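Transketolase (PDB 3L84) belongs to the thiamine diphosphate-dependent enzymes and pairs two identical chains, each joining two cofactor-binding domains of related fold to a transketolase-type C-terminal domain. Local coordinates at residues A[159-164]-A[194-199]; A[174-179]-A[225-230]; A[479-484]-A[510-515]; A[461-466]-A[560-565]. All blocks are in the same frame, centred on the assembly; numbering follows the deposited sequence. Where two conformers were deposited one is given.

Contact 1. Residues A[159-164]-A[194-199]; sequences ISYEAC and FNENVK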
loop_
_atom_site.group_PDB
_atom_site.type_symbol
_atom_site.label_atom_id
_atom_site.label_comp_id
_atom_site.label_asym_id
_atom_site.label_seq_id
_atom_site.Cartn_x
_atom_site.Cartn_y
_atom_site.Cartn_z
ATOM N N ILE A 159 -2.496 4.037 8.539
ATOM C CA ILE A 159 -1.276 4.851 8.676
ATOM C C ILE A 159 -1.385 5.814 9.873
ATOM O O ILE A 159 -0.371 6.150 10.495
ATOM C CB ILE A 159 -0.961 5.576 7.396
ATOM C CG1 ILE A 159 0.471 6.069 7.374
ATOM C CG2 ILE A 159 -1.993 6.684 7.101
ATOM C CD1 ILE A 159 0.859 6.823 6.077
ATOM N N SER A 160 -2.598 6.267 10.206
ATOM C CA SER A 160 -2.746 7.172 11.329
ATOM C C SER A 160 -2.406 6.475 12.658
ATOM O O SER A 160 -1.703 7.034 13.497
ATOM C CB SER A 160 -4.168 7.762 11.379
ATOM O OG SER A 160 -5.175 6.813 11.754
ATOM N N TYR A 161 -2.867 5.231 12.817
ATOM C CA TYR A 161 -2.600 4.473 14.020
ATOM C C TYR A 161 -1.092 4.196 14.147
ATOM O O TYR A 161 -0.496 4.290 15.217
ATOM C CB TYR A 161 -3.332 3.130 14.020
ATOM C CG TYR A 161 -4.829 3.159 13.954
ATOM C CD1 TYR A 161 -5.586 2.993 15.100
ATOM C CD2 TYR A 161 -5.501 3.214 12.743
ATOM C CE1 TYR A 161 -6.979 2.917 15.032
ATOM C CE2 TYR A 161 -6.876 3.160 12.656
ATOM C CZ TYR A 161 -7.614 2.978 13.809
ATOM O OH TYR A 161 -8.995 2.883 13.688
ATOM N N GLU A 162 -0.474 3.876 13.005
ATOM C CA GLU A 162 0.967 3.589 13.011
ATOM C C GLU A 162 1.737 4.791 13.440
ATOM O O GLU A 162 2.636 4.702 14.283
ATOM C CB GLU A 162 1.418 3.244 11.584
ATOM C CG GLU A 162 0.967 1.888 10.974
ATOM C CD GLU A 162 1.479 1.658 9.568
ATOM O OE1 GLU A 162 2.336 2.409 9.071
ATOM O OE2 GLU A 162 1.013 0.704 8.904
ATOM N N ALA A 163 1.453 5.941 12.842
ATOM C CA ALA A 163 2.225 7.136 13.170
ATOM C C ALA A 163 2.000 7.616 14.597
ATOM O O ALA A 163 2.929 8.032 15.287
ATOM C CB ALA A 163 1.883 8.264 12.185
ATOM N N CYS A 164 0.756 7.552 15.032
ATOM C CA CYS A 164 0.441 7.993 16.384
ATOM C C CYS A 164 1.049 7.040 17.431
ATOM O O CYS A 164 1.402 7.469 18.531
ATOM C CB CYS A 164 -1.045 8.138 16.558
ATOM S SG CYS A 164 -1.707 9.574 15.629
ATOM N N PHE A 194 -17.831 3.164 11.990
ATOM C CA PHE A 194 -16.840 3.499 13.015
ATOM C C PHE A 194 -17.510 3.833 14.316
ATOM O O PHE A 194 -18.449 4.654 14.314
ATOM C CB PHE A 194 -16.001 4.695 12.554
ATOM C CG PHE A 194 -14.848 5.059 13.472
ATOM C CD1 PHE A 194 -13.592 4.545 13.279
ATOM C CD2 PHE A 194 -15.032 5.997 14.491
ATOM C CE1 PHE A 194 -12.539 4.925 14.056
ATOM C CE2 PHE A 194 -13.963 6.364 15.287
ATOM C CZ PHE A 194 -12.721 5.859 15.055
ATOM N N ASN A 195 -17.099 3.185 15.404
ATOM C CA ASN A 195 -17.620 3.527 16.740
ATOM C C ASN A 195 -16.567 3.345 17.840
ATOM O O ASN A 195 -16.927 3.110 18.999
ATOM C CB ASN A 195 -18.905 2.747 17.059
ATOM C CG ASN A 195 -18.664 1.309 17.396
ATOM O OD1 ASN A 195 -17.635 0.735 17.058
ATOM N ND2 ASN A 195 -19.637 0.685 18.075
ATOM N N GLU A 196 -15.301 3.517 17.521
ATOM C CA GLU A 196 -14.215 3.450 18.509
ATOM C C GLU A 196 -14.395 4.490 19.596
ATOM O O GLU A 196 -14.930 5.578 19.349
ATOM C CB GLU A 196 -12.839 3.729 17.882
ATOM C CG GLU A 196 -12.463 2.743 16.841
ATOM C CD GLU A 196 -11.074 2.957 16.274
ATOM O OE1 GLU A 196 -10.412 3.962 16.579
ATOM O OE2 GLU A 196 -10.665 2.088 15.457
ATOM N N ASN A 197 -13.908 4.154 20.789
ATOM C CA ASN A 197 -13.694 5.135 21.840
ATOM C C ASN A 197 -12.372 5.829 21.505
ATOM O O ASN A 197 -11.282 5.321 21.787
ATOM C CB ASN A 197 -13.684 4.455 23.204
ATOM C CG ASN A 197 -13.562 5.447 24.333
ATOM O OD1 ASN A 197 -12.969 6.516 24.170
ATOM N ND2 ASN A 197 -14.124 5.096 25.476
ATOM N N VAL A 198 -12.475 6.974 20.833
ATOM C CA VAL A 198 -11.310 7.668 20.302
ATOM C C VAL A 198 -10.399 8.166 21.436
ATOM O O VAL A 198 -9.175 8.058 21.333
ATOM C CB VAL A 198 -11.732 8.817 19.347
ATOM C CG1 VAL A 198 -10.503 9.690 18.927
ATOM C CG2 VAL A 198 -12.446 8.218 18.111
ATOM N N LYS A 199 -10.993 8.653 22.535
ATOM C CA LYS A 199 -10.187 9.067 23.672
ATOM C C LYS A 199 -9.336 7.903 24.201
ATOM O O LYS A 199 -8.130 8.037 24.391
ATOM C CB LYS A 199 -11.091 9.641 24.754
ATOM C CG LYS A 199 -10.395 10.070 26.033
ATOM C CD LYS A 199 -11.372 10.885 26.901
ATOM C CE LYS A 199 -10.666 11.571 28.034
ATOM N NZ LYS A 199 -10.306 10.621 29.095
#
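Tyr-161 and Glu-196 approach from opposite directions, and nearly all of the contact is their single hydrogen bond. The phenol OH of Tyr-161 donates to Glu-196 OE2 over 2.6 Å, with the oxygen lying in the ring plane at its edge. The carboxylate is turned 63° from that ring and is met on the syn side of OE2, with the donor 24° out of the carboxylate plane. Glu-196 spans the gap because its chain is extended beyond CG (chi2 -176°). This buried oxygen also accepts from Ser-165 and Gln-205 of the second subunit, while Glu-196 OE1 pairs with Arg-201, whose guanidinium makes a cation-pi contact with the Tyr-161 ring. So many donors would be expected to favour a charged carboxylate.

Around this short bond the packing is looser. Phe-194 offers only CE1 at its ring edge, 4.1 Å from Tyr-161 OH, and the chain then runs out to the exposed Asn-195. The contact thus ties helix 158-169, which lies against helices 118-137 and 391-404 and brings its Tyr-161 to Tyr-161 of the second subunit, to the loop that enters helix 198-204 through the N-cap residue Asn-197.

Contact 2. Residues A[174-179]-A[225-230]; sequences NFILIY and EQAKKS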
loop_
_atom_site.group_PDB
_atom_site.type_symbol
_atom_site.label_atom_id
_atom_site.label_comp_id
_atom_site.label_asym_id
_atom_site.label_seq_id
_atom_site.Cartn_x
_atom_site.Cartn_y
_atom_site.Cartn_z
ATOM N N ASN A 174 5.476 18.259 21.290
ATOM C CA ASN A 174 5.393 19.347 20.335
ATOM C C ASN A 174 4.295 19.153 19.301
ATOM O O ASN A 174 4.122 19.996 18.421
ATOM C CB ASN A 174 6.760 19.561 19.657
ATOM C CG ASN A 174 7.306 18.320 18.958
ATOM O OD1 ASN A 174 6.766 17.224 19.079
ATOM N ND2 ASN A 174 8.433 18.502 18.237
ATOM N N PHE A 175 3.537 18.075 19.420
ATOM C CA PHE A 175 2.543 17.678 18.412
ATOM C C PHE A 175 1.131 17.856 18.951
ATOM O O PHE A 175 0.773 17.288 19.990
ATOM C CB PHE A 175 2.774 16.204 18.054
ATOM C CG PHE A 175 1.803 15.603 17.072
ATOM C CD1 PHE A 175 1.421 16.292 15.935
ATOM C CD2 PHE A 175 1.265 14.374 17.298
ATOM C CE1 PHE A 175 0.544 15.715 15.010
ATOM C CE2 PHE A 175 0.398 13.795 16.378
ATOM C CZ PHE A 175 0.043 14.460 15.234
ATOM N N ILE A 176 0.315 18.591 18.209
ATOM C CA ILE A 176 -1.068 18.881 18.542
ATOM C C ILE A 176 -1.937 18.509 17.348
ATOM O O ILE A 176 -1.839 19.106 16.295
ATOM C CB ILE A 176 -1.252 20.355 18.959
ATOM C CG1 ILE A 176 -0.405 20.691 20.176
ATOM C CG2 ILE A 176 -2.714 20.633 19.237
ATOM C CD1 ILE A 176 -0.355 22.175 20.559
ATOM N N LEU A 177 -2.745 17.478 17.520
ATOM C CA LEU A 177 -3.619 16.926 16.508
ATOM C C LEU A 177 -5.039 17.369 16.821
ATOM O O LEU A 177 -5.549 17.126 17.916
ATOM C CB LEU A 177 -3.512 15.402 16.523
ATOM C CG LEU A 177 -4.294 14.628 15.490
ATOM C CD1 LEU A 177 -3.923 15.014 14.083
ATOM C CD2 LEU A 177 -4.077 13.104 15.700
ATOM N N ILE A 178 -5.680 18.040 15.898
ATOM C CA ILE A 178 -7.030 18.544 16.054
ATOM C C ILE A 178 -7.920 17.727 15.123
ATOM O O ILE A 178 -7.784 17.793 13.893
ATOM C CB ILE A 178 -7.121 20.040 15.729
ATOM C CG1 ILE A 178 -6.152 20.798 16.596
ATOM C CG2 ILE A 178 -8.570 20.518 15.874
ATOM C CD1 ILE A 178 -5.952 22.263 16.193
ATOM N N TYR A 179 -8.809 16.938 15.717
ATOM C CA TYR A 179 -9.735 16.040 15.004
ATOM C C TYR A 179 -11.102 16.685 14.855
ATOM O O TYR A 179 -11.768 17.007 15.847
ATOM C CB TYR A 179 -9.783 14.703 15.736
ATOM C CG TYR A 179 -10.921 13.754 15.425
ATOM C CD1 TYR A 179 -11.387 13.556 14.140
ATOM C CD2 TYR A 179 -11.518 13.051 16.447
ATOM C CE1 TYR A 179 -12.422 12.677 13.871
ATOM C CE2 TYR A 179 -12.555 12.174 16.205
ATOM C CZ TYR A 179 -13.007 11.992 14.923
ATOM O OH TYR A 179 -14.041 11.091 14.688
ATOM N N GLU A 225 -4.376 26.417 24.652
ATOM C CA GLU A 225 -3.442 26.766 25.717
ATOM C C GLU A 225 -3.034 25.527 26.510
ATOM O O GLU A 225 -1.865 25.352 26.830
ATOM C CB GLU A 225 -4.025 27.834 26.645
ATOM C CG GLU A 225 -4.196 29.205 25.991
ATOM C CD GLU A 225 -2.871 29.907 25.667
ATOM O OE1 GLU A 225 -1.811 29.245 25.622
ATOM O OE2 GLU A 225 -2.893 31.137 25.442
ATOM N N GLN A 226 -3.993 24.668 26.835
ATOM C CA GLN A 226 -3.680 23.431 27.551
ATOM C C GLN A 226 -2.803 22.492 26.703
ATOM O O GLN A 226 -1.813 21.928 27.204
ATOM C CB GLN A 226 -4.973 22.727 27.924
ATOM C CG GLN A 226 -4.800 21.479 28.744
ATOM C CD GLN A 226 -6.092 21.076 29.426
ATOM O OE1 GLN A 226 -7.151 21.697 29.207
ATOM N NE2 GLN A 226 -6.016 20.049 30.276
ATOM N N ALA A 227 -3.152 22.335 25.438
ATOM C CA ALA A 227 -2.383 21.460 24.544
ATOM C C ALA A 227 -0.925 21.910 24.434
ATOM O O ALA A 227 -0.035 21.070 24.426
ATOM C CB ALA A 227 -3.025 21.424 23.185
ATOM N N LYS A 228 -0.699 23.219 24.384
ATOM C CA LYS A 228 0.653 23.762 24.256
ATOM C C LYS A 228 1.548 23.476 25.453
ATOM O O LYS A 228 2.776 23.491 25.313
ATOM C CB LYS A 228 0.581 25.260 23.932
ATOM C CG LYS A 228 0.071 25.493 22.523
ATOM C CD LYS A 228 -0.416 26.857 22.224
ATOM C CE LYS A 228 0.638 27.905 22.283
ATOM N NZ LYS A 228 0.035 29.318 22.490
ATOM N N LYS A 229 0.944 23.190 26.599
ATOM C CA LYS A 229 1.678 22.877 27.843
ATOM C C LYS A 229 1.746 21.394 28.129
ATOM O O LYS A 229 2.291 20.993 29.147
ATOM C CB LYS A 229 1.067 23.582 29.072
ATOM C CG LYS A 229 1.042 25.057 28.968
ATOM C CD LYS A 229 0.620 25.663 30.270
ATOM C CE LYS A 229 -0.814 25.361 30.630
ATOM N NZ LYS A 229 -1.269 26.290 31.711
ATOM N N SER A 230 1.207 20.573 27.229
ATOM C CA SER A 230 1.127 19.127 27.464
ATOM C C SER A 230 2.537 18.525 27.543
ATOM O O SER A 230 3.472 18.980 26.861
ATOM C CB SER A 230 0.304 18.446 26.362
ATOM O OG SER A 230 0.095 17.086 26.685
#
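With chi1 at -60°, Ile-176 sets CG1 beside its backbone N and CG2 anti to it, and a nearly straight chi2 of 172° then carries CD1 outward to the helix that holds Ala-227. The methyl group of Ala-227 is met by the whole branched end of this side chain: Ala-227 CB lies 3.8 Å from Ile-176 CD1, 4.0 Å from Ile-176 CG2 and 4.1 Å from Ile-176 CG1. One methyl group therefore rests against three carbons, a purely apolar fit that lets the two backbones come close, with 6.7 Å between the CA atoms of Ile-176 and Ala-227.

The setting is a layered alpha/beta fold. Strand 175-181 is the middle strand of a parallel five-stranded sheet, and helix 217-228 is the connection in the beta-alpha-beta crossover from strand 208-213 to strand 234-239. Side chains alternate along the strand, so that Ile-176 faces this helix while Phe-175 points away from it and packs on helix 118-137.

Lys-228 borders the apolar patch. Although its CB is directed away from the strand, its CG passes 3.9 Å from Ile-176 CD1, the two chains running at a slant to each other. Beyond that methylene the chain bends at chi3 (65°), and its NZ is hydrogen-bonded to His-45. Ala-227 O receives a bond from Ser-230 N.

Contact 3. Residues A[479-484]-A[510-515]; sequences NVKAWQ and FGDVKN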
loop_
_atom_site.group_PDB
_atom_site.type_symbol
_atom_site.label_atom_id
_atom_site.label_comp_id
_atom_site.label_asym_id
_atom_site.label_seq_id
_atom_site.Cartn_x
_atom_site.Cartn_y
_atom_site.Cartn_z
ATOM N N ASN A 479 26.607 0.767 -7.463
ATOM C CA ASN A 479 25.870 1.250 -6.303
ATOM C C ASN A 479 26.347 2.636 -5.846
ATOM O O ASN A 479 25.551 3.506 -5.495
ATOM C CB ASN A 479 25.961 0.191 -5.188
ATOM C CG ASN A 479 25.010 0.363 -4.025
ATOM O OD1 ASN A 479 24.173 1.339 -3.912
ATOM N ND2 ASN A 479 25.056 -0.590 -3.169
ATOM N N VAL A 480 27.675 2.845 -5.870
ATOM C CA VAL A 480 28.277 4.132 -5.546
ATOM C C VAL A 480 27.870 5.173 -6.597
ATOM O O VAL A 480 27.459 6.297 -6.232
ATOM C CB VAL A 480 29.823 4.037 -5.474
ATOM C CG1 VAL A 480 30.444 5.426 -5.558
ATOM C CG2 VAL A 480 30.196 3.282 -4.242
ATOM N N LYS A 481 28.017 4.853 -7.885
ATOM C CA LYS A 481 27.687 5.815 -8.934
ATOM C C LYS A 481 26.203 6.211 -8.857
ATOM O O LYS A 481 25.857 7.378 -9.097
ATOM C CB LYS A 481 28.057 5.252 -10.309
ATOM C CG LYS A 481 29.549 5.130 -10.519
ATOM C CD LYS A 481 29.859 4.338 -11.779
ATOM C CE LYS A 481 31.337 4.219 -12.105
ATOM N NZ LYS A 481 31.493 3.244 -13.256
ATOM N N ALA A 482 25.352 5.254 -8.482
ATOM C CA ALA A 482 23.928 5.522 -8.327
ATOM C C ALA A 482 23.704 6.540 -7.211
ATOM O O ALA A 482 22.910 7.456 -7.372
ATOM C CB ALA A 482 23.162 4.238 -8.001
ATOM N N TRP A 483 24.366 6.381 -6.062
ATOM C CA TRP A 483 24.253 7.364 -4.984
ATOM C C TRP A 483 24.734 8.745 -5.417
ATOM O O TRP A 483 24.140 9.760 -5.041
ATOM C CB TRP A 483 25.002 6.886 -3.747
ATOM C CG TRP A 483 24.120 6.079 -2.837
ATOM C CD1 TRP A 483 24.102 4.728 -2.676
ATOM C CD2 TRP A 483 23.084 6.611 -1.993
ATOM N NE1 TRP A 483 23.139 4.394 -1.742
ATOM C CE2 TRP A 483 22.493 5.522 -1.329
ATOM C CE3 TRP A 483 22.586 7.888 -1.763
ATOM C CZ2 TRP A 483 21.463 5.677 -0.413
ATOM C CZ3 TRP A 483 21.552 8.053 -0.861
ATOM C CH2 TRP A 483 20.988 6.955 -0.192
ATOM N N GLN A 484 25.845 8.808 -6.162
ATOM C CA GLN A 484 26.346 10.106 -6.602
ATOM C C GLN A 484 25.299 10.824 -7.447
ATOM O O GLN A 484 25.084 12.017 -7.305
ATOM C CB GLN A 484 27.696 9.959 -7.307
ATOM C CG GLN A 484 28.814 9.533 -6.353
ATOM C CD GLN A 484 30.090 9.157 -7.049
ATOM O OE1 GLN A 484 30.085 8.380 -7.985
ATOM N NE2 GLN A 484 31.221 9.703 -6.546
ATOM N N PHE A 510 31.784 1.802 -22.886
ATOM C CA PHE A 510 31.242 3.021 -23.472
ATOM C C PHE A 510 30.033 3.412 -22.624
ATOM O O PHE A 510 29.204 2.575 -22.305
ATOM C CB PHE A 510 30.848 2.838 -24.951
ATOM C CG PHE A 510 30.139 4.030 -25.505
ATOM C CD1 PHE A 510 30.838 5.178 -25.814
ATOM C CD2 PHE A 510 28.776 4.035 -25.635
ATOM C CE1 PHE A 510 30.169 6.309 -26.283
ATOM C CE2 PHE A 510 28.117 5.143 -26.124
ATOM C CZ PHE A 510 28.804 6.263 -26.429
ATOM N N GLY A 511 29.954 4.686 -22.251
ATOM C CA GLY A 511 28.937 5.178 -21.351
ATOM C C GLY A 511 29.168 4.804 -19.904
ATOM O O GLY A 511 30.186 4.163 -19.567
ATOM N N ASP A 512 28.273 5.205 -19.005
ATOM C CA ASP A 512 28.428 4.837 -17.611
ATOM C C ASP A 512 27.044 4.839 -16.948
ATOM O O ASP A 512 26.019 5.079 -17.590
ATOM C CB ASP A 512 29.444 5.770 -16.887
ATOM C CG ASP A 512 30.232 5.057 -15.787
ATOM O OD1 ASP A 512 29.759 4.095 -15.189
ATOM O OD2 ASP A 512 31.396 5.502 -15.571
ATOM N N VAL A 513 27.024 4.659 -15.643
ATOM C CA VAL A 513 25.793 4.603 -14.874
ATOM C C VAL A 513 24.979 5.877 -15.043
ATOM O O VAL A 513 23.744 5.801 -15.104
ATOM C CB VAL A 513 26.118 4.319 -13.388
ATOM C CG1 VAL A 513 24.864 4.378 -12.506
ATOM C CG2 VAL A 513 26.793 2.925 -13.221
ATOM N N LYS A 514 25.636 7.034 -15.192
ATOM C CA LYS A 514 24.962 8.319 -15.427
ATOM C C LYS A 514 24.033 8.321 -16.631
ATOM O O LYS A 514 23.100 9.143 -16.693
ATOM C CB LYS A 514 26.003 9.457 -15.564
ATOM C CG LYS A 514 26.857 9.372 -16.807
ATOM C CD LYS A 514 27.895 10.477 -16.936
ATOM C CE LYS A 514 28.940 10.112 -17.955
ATOM N NZ LYS A 514 28.445 9.589 -19.254
ATOM N N ASN A 515 24.299 7.456 -17.613
ATOM C CA ASN A 515 23.459 7.303 -18.812
ATOM C C ASN A 515 22.316 6.334 -18.640
ATOM O O ASN A 515 21.575 6.119 -19.585
ATOM C CB ASN A 515 24.334 6.846 -19.986
ATOM C CG ASN A 515 25.485 7.782 -20.252
ATOM O OD1 ASN A 515 26.655 7.500 -19.905
ATOM N ND2 ASN A 515 25.173 8.920 -20.832
#
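Lys-481 stretches out from its helix and meets the side chain of Asp-512 at about a right angle, while Val-513 lies obliquely against its methylenes. All torsions beyond chi1 are near 180°, and this full extension brings Lys-481 NZ to 2.7 Å from Asp-512 OD1 in a salt bridge that uses the syn lone pair. Asp-512 OD2 is 3.2 Å from the same NZ, so the ammonium group leans toward one oxygen without leaving the other. Asp-512 OD1 is gripped twice: Val-513 N donates to it over 2.8 Å on the anti side, 21° out of the carboxylate plane. This second bond should restrict rotation of the carboxylate, leaving its syn side toward the lysine.

Helix 476-488 is the connection of a beta-alpha-beta crossover between the neighbouring parallel strands 469-471 and 493-496. Its Ala-482 and Trp-483 pack on Phe-495 of the latter, and Lys-481 meets a loop that leads to strand 518-521, at the edge of a separate mixed sheet.

Under the polar pair lies the apolar part. Val-513 CB is 3.8 Å from Lys-481 CB, and its CG2 is 3.7 Å from Lys-481 CD, while CG1 turns toward the backbone at Ala-482. The loop is braced internally by Asn-515, whose OD1 accepts from Asp-512 N in the carbonyl plane, on a lone pair, and from Lys-514 NZ, tilted 26° from that plane.

Contact 4. Residues A[461-466]-A[560-565]; sequences TFRAMP and PCFELF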
loop_
_atom_site.group_PDB
_atom_site.type_symbol
_atom_site.label_atom_id
_atom_site.label_comp_id
_atom_site.label_asym_id
_atom_site.label_seq_id
_atom_site.Cartn_x
_atom_site.Cartn_y
_atom_site.Cartn_z
ATOM N N THR A 461 6.271 -1.123 -11.182
ATOM C CA THR A 461 5.608 -0.059 -10.442
ATOM C C THR A 461 6.500 1.150 -10.258
ATOM O O THR A 461 6.088 2.269 -10.577
ATOM C CB THR A 461 5.149 -0.528 -9.083
ATOM O OG1 THR A 461 4.191 -1.584 -9.254
ATOM C CG2 THR A 461 4.555 0.587 -8.230
ATOM N N PHE A 462 7.711 0.941 -9.751
ATOM C CA PHE A 462 8.591 2.061 -9.490
ATOM C C PHE A 462 9.085 2.730 -10.769
ATOM O O PHE A 462 9.201 3.957 -10.803
ATOM C CB PHE A 462 9.716 1.673 -8.509
ATOM C CG PHE A 462 9.279 1.801 -7.116
ATOM C CD1 PHE A 462 8.486 0.872 -6.530
ATOM C CD2 PHE A 462 9.676 2.927 -6.394
ATOM C CE1 PHE A 462 7.991 1.099 -5.191
ATOM C CE2 PHE A 462 9.244 3.119 -5.112
ATOM C CZ PHE A 462 8.376 2.246 -4.538
ATOM N N ARG A 463 9.321 1.976 -11.824
ATOM C CA ARG A 463 9.692 2.576 -13.088
ATOM C C ARG A 463 8.548 3.359 -13.673
ATOM O O ARG A 463 8.787 4.452 -14.229
ATOM C CB ARG A 463 10.173 1.527 -14.065
ATOM C CG ARG A 463 11.511 0.945 -13.657
ATOM C CD ARG A 463 11.879 -0.195 -14.557
ATOM N NE ARG A 463 13.232 -0.685 -14.288
ATOM C CZ ARG A 463 13.685 -1.840 -14.717
ATOM N NH1 ARG A 463 12.875 -2.696 -15.320
ATOM N NH2 ARG A 463 14.946 -2.184 -14.436
ATOM N N ALA A 464 7.301 2.918 -13.524
ATOM C CA ALA A 464 6.159 3.622 -14.085
ATOM C C ALA A 464 5.819 4.892 -13.310
ATOM O O ALA A 464 5.238 5.818 -13.875
ATOM C CB ALA A 464 4.942 2.724 -14.122
HETATM N N MSE A 465 6.094 4.950 -12.012
HETATM C CA MSE A 465 5.836 6.128 -11.209
HETATM C C MSE A 465 6.700 7.305 -11.676
HETATM O O MSE A 465 7.939 7.223 -11.669
HETATM C CB MSE A 465 6.116 5.817 -9.743
HETATM C CG MSE A 465 5.871 7.029 -8.829
HETATM SE SE MSE A 465 5.960 6.651 -6.923
HETATM C CE MSE A 465 7.321 5.236 -6.874
ATOM N N PRO A 466 6.071 8.421 -12.037
ATOM C CA PRO A 466 6.872 9.588 -12.398
ATOM C C PRO A 466 7.761 10.109 -11.283
ATOM O O PRO A 466 7.480 9.887 -10.100
ATOM C CB PRO A 466 5.803 10.626 -12.792
ATOM C CG PRO A 466 4.634 9.802 -13.223
ATOM C CD PRO A 466 4.636 8.643 -12.284
ATOM N N PRO A 560 21.502 -0.079 -14.979
ATOM C CA PRO A 560 21.175 0.185 -13.595
ATOM C C PRO A 560 19.993 1.113 -13.413
ATOM O O PRO A 560 19.412 1.100 -12.332
ATOM C CB PRO A 560 22.484 0.776 -13.043
ATOM C CG PRO A 560 23.185 1.318 -14.237
ATOM C CD PRO A 560 22.885 0.327 -15.317
ATOM N N CYS A 561 19.643 1.949 -14.393
ATOM C CA CYS A 561 18.500 2.843 -14.222
ATOM C C CYS A 561 17.755 3.063 -15.539
ATOM O O CYS A 561 18.180 3.821 -16.403
ATOM C CB CYS A 561 18.935 4.152 -13.578
ATOM S SG CYS A 561 17.525 5.236 -13.238
ATOM N N PHE A 562 16.600 2.430 -15.664
ATOM C CA PHE A 562 15.713 2.554 -16.855
ATOM C C PHE A 562 15.335 4.013 -17.119
ATOM O O PHE A 562 15.399 4.470 -18.276
ATOM C CB PHE A 562 14.475 1.674 -16.600
ATOM C CG PHE A 562 13.482 1.570 -17.734
ATOM C CD1 PHE A 562 13.466 0.462 -18.551
ATOM C CD2 PHE A 562 12.530 2.516 -17.918
ATOM C CE1 PHE A 562 12.513 0.340 -19.563
ATOM C CE2 PHE A 562 11.581 2.389 -18.958
ATOM C CZ PHE A 562 11.614 1.316 -19.772
ATOM N N GLU A 563 14.960 4.750 -16.081
ATOM C CA GLU A 563 14.490 6.126 -16.259
ATOM C C GLU A 563 15.574 7.027 -16.838
ATOM O O GLU A 563 15.299 7.882 -17.676
ATOM C CB GLU A 563 13.985 6.701 -14.945
ATOM C CG GLU A 563 12.812 5.937 -14.390
ATOM C CD GLU A 563 13.141 4.853 -13.353
ATOM O OE1 GLU A 563 14.288 4.334 -13.313
ATOM O OE2 GLU A 563 12.264 4.604 -12.497
ATOM N N LEU A 564 16.821 6.845 -16.405
ATOM C CA LEU A 564 17.899 7.625 -16.978
ATOM C C LEU A 564 18.166 7.223 -18.402
ATOM O O LEU A 564 18.465 8.079 -19.234
ATOM C CB LEU A 564 19.201 7.518 -16.161
ATOM C CG LEU A 564 19.194 8.188 -14.813
ATOM C CD1 LEU A 564 20.510 7.876 -14.071
ATOM C CD2 LEU A 564 18.954 9.667 -14.936
ATOM N N PHE A 565 18.051 5.943 -18.719
ATOM C CA PHE A 565 18.262 5.495 -20.092
ATOM C C PHE A 565 17.253 6.134 -21.049
ATOM O O PHE A 565 17.579 6.491 -22.195
ATOM C CB PHE A 565 18.268 3.954 -20.186
ATOM C CG PHE A 565 18.729 3.415 -21.490
ATOM C CD1 PHE A 565 19.770 3.997 -22.204
ATOM C CD2 PHE A 565 18.171 2.239 -21.968
ATOM C CE1 PHE A 565 20.188 3.459 -23.400
ATOM C CE2 PHE A 565 18.615 1.686 -23.155
ATOM C CZ PHE A 565 19.615 2.288 -23.884
HETATM O O HOH W 1 15.049 1.519 -13.389
#
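Arg-463 runs across Phe-562 at about a right angle, its CD and NE lying against the CB and the root of the ring. Between these two residues the nearest atoms are Arg-463 NE and Phe-562 CB, 3.5 Å apart, and Arg-463 CD stands 3.8 Å from the same carbon. Phe-562 CG and CD1, the near side of the ring, lie over the rim of one guanidinium face, the two planes 25° apart. Glu-563 crosses the base of the arginine side chain, its OE2 3.3 Å from Arg-463 CA and near CB and CG, and the carboxylate is turned 81° from the guanidinium.

A water joins the three residues. It accepts from Arg-463 NE, in the plane of the guanidinium, over 3.0 Å and from Phe-562 N over 2.9 Å, and donates to Glu-563 OE1. Glu-563 can take part because its chain folds at chi2 (95°), bringing the carboxylate back toward the start of its own helix, where Cys-561 is the N-cap and its SG makes a weak capping bond with Leu-564 N.

Farther out, Arg-463 NH2 and NH1 are held by salt bridges to Glu-585 and Glu-591, Thr-470 binds Glu-563 OE2, and Phe-595 meets the Phe-562 ring edge-to-face. At the end of helix 458-464, Ala-464 O is bonded to His-588 of the second subunit.

The arginine charge is thus probably balanced mainly by Glu-585 and Glu-591. Glu-563, whose OE1 is 5.2 Å from Arg-463 NE, is linked to that nitrogen through water, and the join between the pyrimidine-binding and C-terminal domains combines van der Waals contact of the arginine side chain with Phe-562 and a water-mediated polar link.

How the contacts relate
The four contacts fall into two pairs on opposite sides of the chain's centre. Contacts 1 and 2, with centres about 17 Å apart, share the first cofactor-binding domain: helix 158-169 is followed by strand 175-181, and Cys-164 SG packs 4.3 Å from Leu-177 CD2. Contacts 3 and 4 are closer, about 14 Å between centres, and touch where Val-513 CG1 lies 3.9 Å from Pro-560 CG; contact 3 joins helix 476-488 to the loop leading into strand 518-521, and contact 4 joins helix 458-464 to the start of helix 562-566 in the C-terminal domain. Contacts 1 and 4 both reach the second subunit, their nearest atoms about 14 Å apart. In this family the thiamine diphosphate sites lie between subunits.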